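Local atomic coordinates of serine-threonine phosphatase 2C (Toxoplasma gondii, PDB entry 2I44), a protein that binds calcium ions and probably removes phosphate from phosphoserine and phosphothreonine residues of other proteins. Residues G64-E69 against D134-T139; M162-P167 against P256-M261; L170-L175 against S273-V278. All coordinates share one frame; numbering follows the deposited sequence.

Contact 1. Residues G64-E69 against D134-T139; sequences GDFASE and DYASST
Ala67 lays its methyl on the backbone of the strand: CB comes within 3.3 Å of the carbonyl carbon of Ser137, and the same CB is flanked by the CB atoms of Ala136 and Ser138. The first turn of helix 66-80 thus meets the opening of strand 137-146 through very small side chains, and the alpha carbons of Ala67 and Ser137 lie 5.0 Å apart. On one flank Phe66 offers its CB to Ala136 CB at 3.8 Å. Its ring, carried off with CG anti to the backbone N (chi1 -175°), packs on Met127 and Cys128 of helix 98-130 and on Leu131 and Lys133 just after it. On the other flank Ser68 CB sits 3.6 Å from Ser138 OG. Neither serine hydroxyl bonds across the gap: Ser138 OG donates to the carbonyl oxygen of Thr139, in the carbonyl plane on a lone pair, and Ser68 OG is hydrogen-bonded to the backbone oxygen of Glu37. The polar link between the segments is a water. It donates to Ser137 O at 2.8 Å and to Gly64 O at 3.0 Å, and accepts from Ser68 N at 3.2 Å, joining the start of the helix to the strand backbone. Strand 53-62, which carries the calcium ligands Asp60 and Gly61 near its end, touches both serines. The chemistry is that of a buried, close-packed seam beside the metal site: methyl and methylene groups fill it, a water ties its backbone polar atoms together, and the serine hydroxyls are satisfied by carbonyl oxygens that do not belong to the opposing segment.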
ATOM      1  N   GLY A  64       1.352 -11.245 -13.133  1.00 19.86           N
ATOM      2  CA  GLY A  64       2.730 -11.579 -12.827  1.00 20.71           C
ATOM      3  C   GLY A  64       3.157 -10.821 -11.583  1.00 20.34           C
ATOM      4  O   GLY A  64       2.467  -9.895 -11.155  1.00 21.91           O
ATOM      5  N   ASP A  65       4.286 -11.203 -10.999  1.00 19.15           N
ATOM      6  CA  ASP A  65       4.772 -10.536  -9.797  1.00 21.62           C
ATOM      7  C   ASP A  65       5.848  -9.488 -10.093  1.00 21.32           C
ATOM      8  O   ASP A  65       6.432  -8.915  -9.177  1.00 23.29           O
ATOM      9  CB  ASP A  65       5.332 -11.564  -8.802  1.00 21.84           C
ATOM     10  CG  ASP A  65       6.463 -12.410  -9.391  1.00 25.04           C
ATOM     11  OD1 ASP A  65       7.131 -11.958 -10.346  1.00 21.88           O
ATOM     12  OD2 ASP A  65       6.693 -13.532  -8.885  1.00 27.12           O
ATOM     13  N   PHE A  66       6.102  -9.224 -11.368  1.00 18.50           N
ATOM     14  CA  PHE A  66       7.144  -8.273 -11.733  1.00 19.02           C
ATOM     15  C   PHE A  66       7.057  -6.897 -11.070  1.00 17.51           C
ATOM     16  O   PHE A  66       8.030  -6.424 -10.488  1.00 18.36           O
ATOM     17  CB  PHE A  66       7.197  -8.088 -13.252  1.00 17.50           C
ATOM     18  CG  PHE A  66       8.322  -7.204 -13.705  1.00 18.70           C
ATOM     19  CD1 PHE A  66       9.605  -7.715 -13.874  1.00 20.59           C
ATOM     20  CD2 PHE A  66       8.106  -5.851 -13.934  1.00 17.71           C
ATOM     21  CE1 PHE A  66      10.659  -6.884 -14.266  1.00 20.73           C
ATOM     22  CE2 PHE A  66       9.151  -5.013 -14.324  1.00 20.00           C
ATOM     23  CZ  PHE A  66      10.430  -5.533 -14.490  1.00 20.60           C
ATOM     24  N   ALA A  67       5.906  -6.246 -11.165  1.00 17.32           N
ATOM     25  CA  ALA A  67       5.758  -4.920 -10.578  1.00 16.79           C
ATOM     26  C   ALA A  67       5.913  -4.901  -9.059  1.00 15.32           C
ATOM     27  O   ALA A  67       6.648  -4.066  -8.526  1.00 15.75           O
ATOM     28  CB  ALA A  67       4.420  -4.305 -10.981  1.00 16.70           C
ATOM     29  N   SER A  68       5.230  -5.803  -8.355  1.00 14.94           N
ATOM     30  CA  SER A  68       5.334  -5.825  -6.893  1.00 14.28           C
ATOM     31  C   SER A  68       6.728  -6.267  -6.424  1.00 15.64           C
ATOM     32  O   SER A  68       7.271  -5.720  -5.463  1.00 13.34           O
ATOM     33  CB  SER A  68       4.260  -6.738  -6.285  1.00 14.81           C
ATOM     34  OG  SER A  68       4.384  -8.077  -6.744  1.00 15.59           O
ATOM     35  N   GLU A  69       7.310  -7.246  -7.108  1.00 16.21           N
ATOM     36  CA  GLU A  69       8.631  -7.746  -6.734  1.00 19.99           C
ATOM     37  C   GLU A  69       9.712  -6.667  -6.798  1.00 20.28           C
ATOM     38  O   GLU A  69      10.600  -6.607  -5.943  1.00 20.12           O
ATOM     39  CB  GLU A  69       9.013  -8.925  -7.634  1.00 22.96           C
ATOM     40  CG  GLU A  69      10.458  -9.399  -7.516  1.00 23.68           C
ATOM     41  CD  GLU A  69      10.858  -9.836  -6.111  1.00 25.68           C
ATOM     42  OE1 GLU A  69       9.977 -10.018  -5.239  1.00 24.09           O
ATOM     43  OE2 GLU A  69      12.075 -10.012  -5.886  1.00 27.62           O
ATOM     44  N   ASP A 134       4.412  -5.513 -20.384  1.00 20.25           N
ATOM     45  CA  ASP A 134       3.350  -4.591 -20.783  1.00 20.61           C
ATOM     46  C   ASP A 134       2.270  -4.237 -19.778  1.00 18.71           C
ATOM     47  O   ASP A 134       1.818  -3.096 -19.745  1.00 18.72           O
ATOM     48  CB  ASP A 134       2.665  -5.091 -22.056  1.00 23.75           C
ATOM     49  CG  ASP A 134       3.600  -5.125 -23.246  1.00 26.24           C
ATOM     50  OD1 ASP A 134       4.654  -4.450 -23.211  1.00 27.64           O
ATOM     51  OD2 ASP A 134       3.269  -5.821 -24.226  1.00 31.15           O
ATOM     52  N   TYR A 135       1.849  -5.196 -18.960  1.00 17.80           N
ATOM     53  CA  TYR A 135       0.783  -4.916 -18.014  1.00 17.60           C
ATOM     54  C   TYR A 135       1.079  -5.204 -16.551  1.00 18.39           C
ATOM     55  O   TYR A 135       0.234  -4.957 -15.693  1.00 16.89           O
ATOM     56  CB  TYR A 135      -0.480  -5.663 -18.455  1.00 19.00           C
ATOM     57  CG  TYR A 135      -1.028  -5.184 -19.784  1.00 20.53           C
ATOM     58  CD1 TYR A 135      -1.817  -4.034 -19.861  1.00 20.06           C
ATOM     59  CD2 TYR A 135      -0.726  -5.859 -20.969  1.00 19.56           C
ATOM     60  CE1 TYR A 135      -2.296  -3.563 -21.087  1.00 20.33           C
ATOM     61  CE2 TYR A 135      -1.197  -5.397 -22.205  1.00 20.67           C
ATOM     62  CZ  TYR A 135      -1.981  -4.249 -22.256  1.00 21.20           C
ATOM     63  OH  TYR A 135      -2.451  -3.787 -23.464  1.00 19.56           O
ATOM     64  N   ALA A 136       2.263  -5.728 -16.259  1.00 17.17           N
ATOM     65  CA  ALA A 136       2.614  -6.013 -14.872  1.00 17.03           C
ATOM     66  C   ALA A 136       2.351  -4.752 -14.051  1.00 14.46           C
ATOM     67  O   ALA A 136       2.905  -3.687 -14.337  1.00 14.33           O
ATOM     68  CB  ALA A 136       4.084  -6.427 -14.760  1.00 17.44           C
ATOM     69  N   SER A 137       1.492  -4.882 -13.043  1.00 13.24           N
ATOM     70  CA  SER A 137       1.119  -3.767 -12.184  1.00 13.12           C
ATOM     71  C   SER A 137       1.089  -4.169 -10.712  1.00 12.38           C
ATOM     72  O   SER A 137       1.249  -5.343 -10.368  1.00 11.96           O
ATOM     73  CB  SER A 137      -0.275  -3.251 -12.562  1.00 13.66           C
ATOM     74  OG  SER A 137      -0.366  -2.914 -13.931  1.00 12.86           O
ATOM     75  N   SER A 138       0.870  -3.182  -9.845  1.00 10.84           N
ATOM     76  CA  SER A 138       0.790  -3.432  -8.413  1.00 11.73           C
ATOM     77  C   SER A 138       0.110  -2.278  -7.679  1.00 12.96           C
ATOM     78  O   SER A 138       0.261  -1.103  -8.044  1.00 14.42           O
ATOM     79  CB  SER A 138       2.196  -3.648  -7.827  1.00 11.09           C
ATOM     80  OG  SER A 138       2.154  -3.883  -6.423  1.00 10.97           O
ATOM     81  N   THR A 139      -0.665  -2.615  -6.657  1.00 13.00           N
ATOM     82  CA  THR A 139      -1.297  -1.588  -5.849  1.00 14.32           C
ATOM     83  C   THR A 139      -0.212  -1.229  -4.848  1.00 16.61           C
ATOM     84  O   THR A 139       0.874  -1.823  -4.838  1.00 17.37           O
ATOM     85  CB  THR A 139      -2.446  -2.122  -5.004  1.00 13.96           C
ATOM     86  OG1 THR A 139      -1.906  -3.035  -4.043  1.00 13.20           O
ATOM     87  CG2 THR A 139      -3.493  -2.818  -5.856  1.00 13.82           C
TER
HETATM   88  O   HOH W   1       3.386  -7.154 -10.537  1.00 17.16           O

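Contact 2. Residues M162-P167 against P256-M261; sequences MGVETP and PQHRVM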
HETATM    1  N   MSE A 162      -6.936   1.586  10.863  1.00 16.61           N
HETATM    2  CA  MSE A 162      -6.370   2.177  12.066  1.00 20.27           C
HETATM    3  C   MSE A 162      -7.269   2.008  13.284  1.00 20.34           C
HETATM    4  O   MSE A 162      -8.468   2.280  13.231  1.00 22.90           O
HETATM    5  CB  MSE A 162      -6.106   3.669  11.829  1.00 22.39           C
HETATM    6  CG  MSE A 162      -5.302   4.353  12.930  1.00 26.93           C
HETATM    7 SE   MSE A 162      -3.406   4.004  12.782  1.00 38.15          SE
HETATM    8  CE  MSE A 162      -2.896   5.668  11.918  1.00 24.58           C
ATOM      9  N   GLY A 163      -6.678   1.547  14.379  1.00 20.33           N
ATOM     10  CA  GLY A 163      -7.425   1.367  15.608  1.00 21.59           C
ATOM     11  C   GLY A 163      -7.019   2.440  16.601  1.00 22.87           C
ATOM     12  O   GLY A 163      -5.847   2.544  16.961  1.00 24.76           O
ATOM     13  N   VAL A 164      -7.983   3.251  17.031  1.00 22.31           N
ATOM     14  CA  VAL A 164      -7.724   4.325  17.980  1.00 21.27           C
ATOM     15  C   VAL A 164      -8.715   4.205  19.142  1.00 22.98           C
ATOM     16  O   VAL A 164      -9.927   4.159  18.933  1.00 21.07           O
ATOM     17  CB  VAL A 164      -7.884   5.709  17.305  1.00 20.97           C
ATOM     18  CG1 VAL A 164      -7.560   6.828  18.293  1.00 22.25           C
ATOM     19  CG2 VAL A 164      -6.973   5.800  16.087  1.00 21.37           C
ATOM     20  N   GLU A 165      -8.192   4.146  20.362  1.00 24.38           N
ATOM     21  CA  GLU A 165      -9.031   4.018  21.550  1.00 26.96           C
ATOM     22  C   GLU A 165      -9.703   5.341  21.925  1.00 26.63           C
ATOM     23  O   GLU A 165      -9.072   6.401  21.890  1.00 27.24           O
ATOM     24  CB  GLU A 165      -8.183   3.513  22.721  1.00 29.52           C
ATOM     25  CG  GLU A 165      -8.959   3.130  23.965  1.00 36.51           C
ATOM     26  CD  GLU A 165      -8.039   2.682  25.096  1.00 41.72           C
ATOM     27  OE1 GLU A 165      -7.168   1.814  24.850  1.00 44.63           O
ATOM     28  OE2 GLU A 165      -8.182   3.198  26.228  1.00 44.39           O
ATOM     29  N   THR A 166     -10.992   5.273  22.252  1.00 25.56           N
ATOM     30  CA  THR A 166     -11.768   6.448  22.661  1.00 24.40           C
ATOM     31  C   THR A 166     -12.455   6.074  23.969  1.00 24.09           C
ATOM     32  O   THR A 166     -12.495   4.906  24.339  1.00 20.86           O
ATOM     33  CB  THR A 166     -12.893   6.810  21.653  1.00 24.54           C
ATOM     34  OG1 THR A 166     -13.939   5.828  21.727  1.00 23.42           O
ATOM     35  CG2 THR A 166     -12.350   6.875  20.224  1.00 24.80           C
ATOM     36  N   PRO A 167     -13.012   7.058  24.687  1.00 26.85           N
ATOM     37  CA  PRO A 167     -13.673   6.670  25.937  1.00 27.00           C
ATOM     38  C   PRO A 167     -14.845   5.723  25.701  1.00 27.28           C
ATOM     39  O   PRO A 167     -15.249   4.997  26.603  1.00 28.20           O
ATOM     40  CB  PRO A 167     -14.104   8.009  26.539  1.00 27.73           C
ATOM     41  CG  PRO A 167     -14.172   8.937  25.349  1.00 30.95           C
ATOM     42  CD  PRO A 167     -12.985   8.522  24.529  1.00 26.89           C
ATOM     43  N   PRO A 256      -1.570   9.469  21.786  1.00 24.01           N
ATOM     44  CA  PRO A 256      -1.451   8.427  22.809  1.00 26.56           C
ATOM     45  C   PRO A 256      -2.504   7.329  22.651  1.00 25.60           C
ATOM     46  O   PRO A 256      -2.280   6.186  23.045  1.00 26.74           O
ATOM     47  CB  PRO A 256      -1.625   9.204  24.112  1.00 26.64           C
ATOM     48  CG  PRO A 256      -1.002  10.531  23.779  1.00 27.28           C
ATOM     49  CD  PRO A 256      -1.569  10.809  22.399  1.00 26.34           C
ATOM     50  N   GLN A 257      -3.647   7.684  22.069  1.00 26.43           N
ATOM     51  CA  GLN A 257      -4.740   6.734  21.868  1.00 27.02           C
ATOM     52  C   GLN A 257      -4.565   5.826  20.656  1.00 26.45           C
ATOM     53  O   GLN A 257      -5.245   4.800  20.545  1.00 25.56           O
ATOM     54  CB  GLN A 257      -6.077   7.475  21.751  1.00 28.16           C
ATOM     55  CG  GLN A 257      -6.519   8.186  23.024  1.00 31.79           C
ATOM     56  CD  GLN A 257      -5.602   9.333  23.411  1.00 32.05           C
ATOM     57  OE1 GLN A 257      -5.383  10.264  22.633  1.00 33.37           O
ATOM     58  NE2 GLN A 257      -5.065   9.272  24.620  1.00 31.38           N
ATOM     59  N   HIS A 258      -3.679   6.198  19.737  1.00 26.55           N
ATOM     60  CA  HIS A 258      -3.450   5.361  18.563  1.00 26.42           C
ATOM     61  C   HIS A 258      -2.839   4.033  19.001  1.00 26.48           C
ATOM     62  O   HIS A 258      -1.752   3.990  19.585  1.00 27.16           O
ATOM     63  CB  HIS A 258      -2.562   6.101  17.560  1.00 27.01           C
ATOM     64  CG  HIS A 258      -3.303   7.133  16.767  1.00 27.19           C
ATOM     65  ND1 HIS A 258      -3.696   6.930  15.461  1.00 29.37           N
ATOM     66  CD2 HIS A 258      -3.809   8.336  17.126  1.00 27.31           C
ATOM     67  CE1 HIS A 258      -4.415   7.959  15.051  1.00 26.41           C
ATOM     68  NE2 HIS A 258      -4.499   8.826  16.043  1.00 29.88           N
ATOM     69  N   ARG A 259      -3.554   2.947  18.721  1.00 24.86           N
ATOM     70  CA  ARG A 259      -3.129   1.618  19.141  1.00 23.30           C
ATOM     71  C   ARG A 259      -2.531   0.718  18.073  1.00 23.21           C
ATOM     72  O   ARG A 259      -1.527   0.045  18.312  1.00 20.47           O
ATOM     73  CB  ARG A 259      -4.314   0.886  19.773  1.00 25.63           C
ATOM     74  CG  ARG A 259      -4.855   1.537  21.027  1.00 29.00           C
ATOM     75  CD  ARG A 259      -4.085   1.094  22.260  1.00 30.05           C
ATOM     76  NE  ARG A 259      -4.516   1.833  23.445  1.00 34.02           N
ATOM     77  CZ  ARG A 259      -4.192   3.099  23.703  1.00 35.42           C
ATOM     78  NH1 ARG A 259      -3.420   3.778  22.859  1.00 35.40           N
ATOM     79  NH2 ARG A 259      -4.651   3.691  24.801  1.00 33.69           N
ATOM     80  N   VAL A 260      -3.137   0.687  16.895  1.00 20.26           N
ATOM     81  CA  VAL A 260      -2.623  -0.199  15.870  1.00 20.49           C
ATOM     82  C   VAL A 260      -2.944   0.230  14.444  1.00 20.57           C
ATOM     83  O   VAL A 260      -3.994   0.801  14.165  1.00 19.28           O
ATOM     84  CB  VAL A 260      -3.154  -1.631  16.113  1.00 20.83           C
ATOM     85  CG1 VAL A 260      -4.681  -1.615  16.146  1.00 21.24           C
ATOM     86  CG2 VAL A 260      -2.640  -2.581  15.044  1.00 20.94           C
HETATM   87  N   MSE A 261      -2.002  -0.033  13.549  1.00 20.53           N
HETATM   88  CA  MSE A 261      -2.161   0.280  12.140  1.00 20.23           C
HETATM   89  C   MSE A 261      -1.991  -1.047  11.419  1.00 20.03           C
HETATM   90  O   MSE A 261      -1.115  -1.843  11.771  1.00 20.96           O
HETATM   91  CB  MSE A 261      -1.095   1.289  11.698  1.00 21.71           C
HETATM   92  CG  MSE A 261      -1.135   1.650  10.218  1.00 24.54           C
HETATM   93 SE   MSE A 261       0.146   3.050   9.770  1.00 37.87          SE
HETATM   94  CE  MSE A 261      -1.098   4.494   9.486  1.00 26.50           C
TER
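Gly163 O is held by two backbone donors, Arg259 N at 2.9 Å and Val260 N at 3.3 Å, both in its carbonyl plane, with Val260 N on a lone pair. Two consecutive residues facing one make a classic beta bulge in this antiparallel pairing, whose strand axes run at 164°. Gly163 N answers with a nearly straight bond to Val260 O (2.8 Å, 174°), and beyond the bulge Glu165 N reaches Gln257 O from above the carbonyl plane. On one face of the sheet Val164 sets CG2 over the His258 ring, a CH-pi contact 3.6 Å from the centroid, while the selenium of selenomethionine Met162 lies at the ring's edge. The bend at chi2 brings the Met162 selenium to 3.7 Å from Met261 CB. Toward the strand ends Arg259 and Glu165 form a salt bridge: OE1 takes weak, bent bonds from NE (3.0 Å) and NH2, the carboxylate standing 79° from the guanidinium plane. A sharp bend at Arg259 chi2 folds the chain back, and NH1 donates to Pro256 O at 2.7 Å, close to the guanidinium plane, so the group is gripped by its own loop as well. Strands 159-166 and 258-264 are neighbours in one sheet, with 313-320 pairing along the far edge of 258-264 and 169-174 along that of 159-166. Val260 and Arg259 meet helix 274-286, whereas Met261 packs against strand 149-155 of the other sheet.

Contact 3. Residues L170-L175 against S273-V278; sequences LNCEFL and SAAQAV
In the PP2C fold two beta sheets pack together with helices on their outer sides, and here helix 274-286 lies against its sheet at the outermost strand, 169-174. The strand crosses the helix's first turn at 121°, with the axes 7.3 Å apart, and small residues allow this closeness. Phe174 receives the methyl of Ala274 squarely over its ring: CB is 3.8 Å from the centroid and 10° off the normal, a textbook CH-pi contact. Its chi1 of -77° sets CG beside the backbone N and swings the ring against the helix start. Outside the pair, Trp269 meets the ring edge-to-face and Arg159 makes a cation-pi contact with it. One step back along the strand face, Cys172 rests its CB 3.6 Å from Ala275 CA, while its SG reaches Val278 CB at 3.7 Å and touches both methyls of that valine. The helix start is fixed from within by a capping box: Ser273 OG accepts from Gln276 N at 3.1 Å, and Gln276 OE1 accepts in return from Ser273 N, in the carbonyl plane on a lone pair. Ala274 and Ala275, which meet the strand, lie between the two residues of the box. At the other end, Leu170 and Val278 reach toward each other tip to tip, CD2 of the leucine only 3.5 Å from CG1 of the valine, a tight carbon pair.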
ATOM      1  N   LEU A 170     -13.007   1.209  20.956  1.00 26.60           N
ATOM      2  CA  LEU A 170     -12.026   1.290  19.883  1.00 27.72           C
ATOM      3  C   LEU A 170     -12.632   1.850  18.594  1.00 27.24           C
ATOM      4  O   LEU A 170     -13.622   1.328  18.089  1.00 27.74           O
ATOM      5  CB  LEU A 170     -11.443  -0.105  19.631  1.00 29.03           C
ATOM      6  CG  LEU A 170      -9.991  -0.222  19.160  1.00 31.36           C
ATOM      7  CD1 LEU A 170      -9.083   0.616  20.046  1.00 31.79           C
ATOM      8  CD2 LEU A 170      -9.567  -1.687  19.211  1.00 32.49           C
ATOM      9  N   ASN A 171     -12.043   2.926  18.081  1.00 27.06           N
ATOM     10  CA  ASN A 171     -12.496   3.549  16.838  1.00 26.71           C
ATOM     11  C   ASN A 171     -11.670   2.921  15.708  1.00 25.43           C
ATOM     12  O   ASN A 171     -10.440   2.983  15.717  1.00 24.43           O
ATOM     13  CB  ASN A 171     -12.270   5.062  16.901  1.00 28.86           C
ATOM     14  CG  ASN A 171     -12.731   5.782  15.647  1.00 33.58           C
ATOM     15  OD1 ASN A 171     -12.151   5.622  14.567  1.00 35.73           O
ATOM     16  ND2 ASN A 171     -13.782   6.585  15.783  1.00 37.61           N
ATOM     17  N   CYS A 172     -12.355   2.310  14.746  1.00 22.92           N
ATOM     18  CA  CYS A 172     -11.697   1.628  13.637  1.00 21.63           C
ATOM     19  C   CYS A 172     -12.126   2.165  12.286  1.00 21.89           C
ATOM     20  O   CYS A 172     -13.316   2.192  11.974  1.00 20.94           O
ATOM     21  CB  CYS A 172     -12.008   0.135  13.716  1.00 20.95           C
ATOM     22  SG  CYS A 172     -11.543  -0.580  15.294  1.00 20.82           S
ATOM     23  N   GLU A 173     -11.154   2.565  11.473  1.00 19.73           N
ATOM     24  CA  GLU A 173     -11.460   3.115  10.161  1.00 19.85           C
ATOM     25  C   GLU A 173     -10.334   2.841   9.166  1.00 19.21           C
ATOM     26  O   GLU A 173      -9.219   2.500   9.554  1.00 18.88           O
ATOM     27  CB  GLU A 173     -11.649   4.630  10.271  1.00 21.49           C
ATOM     28  CG  GLU A 173     -10.338   5.383  10.521  1.00 27.21           C
ATOM     29  CD  GLU A 173     -10.480   6.897  10.388  1.00 31.61           C
ATOM     30  OE1 GLU A 173     -11.205   7.340   9.471  1.00 34.07           O
ATOM     31  OE2 GLU A 173      -9.856   7.643  11.183  1.00 33.25           O
ATOM     32  N   PHE A 174     -10.643   2.989   7.883  1.00 16.58           N
ATOM     33  CA  PHE A 174      -9.642   2.828   6.836  1.00 16.12           C
ATOM     34  C   PHE A 174      -9.109   4.235   6.594  1.00 14.53           C
ATOM     35  O   PHE A 174      -9.877   5.193   6.623  1.00 13.66           O
ATOM     36  CB  PHE A 174     -10.278   2.299   5.545  1.00 16.20           C
ATOM     37  CG  PHE A 174     -10.583   0.837   5.576  1.00 15.30           C
ATOM     38  CD1 PHE A 174      -9.570  -0.094   5.812  1.00 15.48           C
ATOM     39  CD2 PHE A 174     -11.876   0.380   5.348  1.00 15.11           C
ATOM     40  CE1 PHE A 174      -9.844  -1.455   5.819  1.00 15.12           C
ATOM     41  CE2 PHE A 174     -12.156  -0.974   5.352  1.00 11.58           C
ATOM     42  CZ  PHE A 174     -11.136  -1.893   5.587  1.00 14.78           C
ATOM     43  N   LEU A 175      -7.805   4.370   6.380  1.00 14.75           N
ATOM     44  CA  LEU A 175      -7.226   5.684   6.121  1.00 15.65           C
ATOM     45  C   LEU A 175      -7.121   5.915   4.616  1.00 16.01           C
ATOM     46  O   LEU A 175      -6.709   6.980   4.165  1.00 16.22           O
ATOM     47  CB  LEU A 175      -5.835   5.791   6.752  1.00 17.31           C
ATOM     48  CG  LEU A 175      -5.784   5.669   8.277  1.00 21.07           C
ATOM     49  CD1 LEU A 175      -4.331   5.699   8.758  1.00 24.15           C
ATOM     50  CD2 LEU A 175      -6.583   6.800   8.906  1.00 20.97           C
ATOM     51  N   SER A 273     -13.748  -6.535   7.676  1.00 17.59           N
ATOM     52  CA  SER A 273     -13.970  -5.084   7.792  1.00 17.59           C
ATOM     53  C   SER A 273     -12.832  -4.515   8.646  1.00 14.87           C
ATOM     54  O   SER A 273     -12.113  -5.270   9.293  1.00 13.44           O
ATOM     55  CB  SER A 273     -15.283  -4.785   8.511  1.00 17.57           C
ATOM     56  OG  SER A 273     -15.118  -4.934   9.912  1.00 18.85           O
ATOM     57  N   ALA A 274     -12.684  -3.195   8.664  1.00 13.98           N
ATOM     58  CA  ALA A 274     -11.621  -2.565   9.447  1.00 13.87           C
ATOM     59  C   ALA A 274     -11.725  -2.946  10.925  1.00 14.92           C
ATOM     60  O   ALA A 274     -10.738  -3.351  11.545  1.00 13.63           O
ATOM     61  CB  ALA A 274     -11.674  -1.040   9.283  1.00 11.01           C
ATOM     62  N   ALA A 275     -12.928  -2.828  11.483  1.00 14.06           N
ATOM     63  CA  ALA A 275     -13.153  -3.171  12.887  1.00 16.28           C
ATOM     64  C   ALA A 275     -12.825  -4.639  13.173  1.00 17.16           C
ATOM     65  O   ALA A 275     -12.224  -4.954  14.199  1.00 17.53           O
ATOM     66  CB  ALA A 275     -14.600  -2.865  13.281  1.00 15.14           C
ATOM     67  N   GLN A 276     -13.207  -5.537  12.269  1.00 16.95           N
ATOM     68  CA  GLN A 276     -12.917  -6.958  12.468  1.00 16.88           C
ATOM     69  C   GLN A 276     -11.416  -7.223  12.487  1.00 18.61           C
ATOM     70  O   GLN A 276     -10.922  -8.008  13.302  1.00 18.91           O
ATOM     71  CB  GLN A 276     -13.560  -7.803  11.366  1.00 15.24           C
ATOM     72  CG  GLN A 276     -15.080  -7.868  11.430  1.00 14.21           C
ATOM     73  CD  GLN A 276     -15.663  -8.695  10.302  1.00 12.33           C
ATOM     74  OE1 GLN A 276     -15.429  -8.410   9.134  1.00 11.26           O
ATOM     75  NE2 GLN A 276     -16.424  -9.727  10.647  1.00 11.92           N
ATOM     76  N   ALA A 277     -10.687  -6.574  11.589  1.00 18.12           N
ATOM     77  CA  ALA A 277      -9.245  -6.770  11.531  1.00 19.89           C
ATOM     78  C   ALA A 277      -8.575  -6.256  12.803  1.00 19.73           C
ATOM     79  O   ALA A 277      -7.746  -6.940  13.398  1.00 21.87           O
ATOM     80  CB  ALA A 277      -8.666  -6.062  10.306  1.00 19.03           C
ATOM     81  N   VAL A 278      -8.938  -5.056  13.227  1.00 19.23           N
ATOM     82  CA  VAL A 278      -8.344  -4.484  14.425  1.00 21.22           C
ATOM     83  C   VAL A 278      -8.614  -5.367  15.643  1.00 22.40           C
ATOM     84  O   VAL A 278      -7.709  -5.642  16.431  1.00 22.83           O
ATOM     85  CB  VAL A 278      -8.882  -3.069  14.683  1.00 20.39           C
ATOM     86  CG1 VAL A 278      -8.417  -2.573  16.038  1.00 21.58           C
ATOM     87  CG2 VAL A 278      -8.398  -2.134  13.588  1.00 21.05           C
TER

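Overall arrangement
Contact 1 lies apart from the other two, across the centre of the chain and about 28 and 33 Å from contacts 3 and 2 between centres. It is the buried one, beside the calcium site, where a helix start meets a strand of the second sheet through methyls and a water. Contacts 2 and 3 are only partly buried and share the six-stranded sheet: strands 159-166 and 169-174 are adjacent, and Leu175 CD1 touches the terminal methyls of both Met162 and Met261. Contact 2 joins strand to strand by backbone bonds with a salt bridge at its exposed end; contact 3 packs the edge strand on helix 274-286 by apolar contact, and Val278 there also touches Val260.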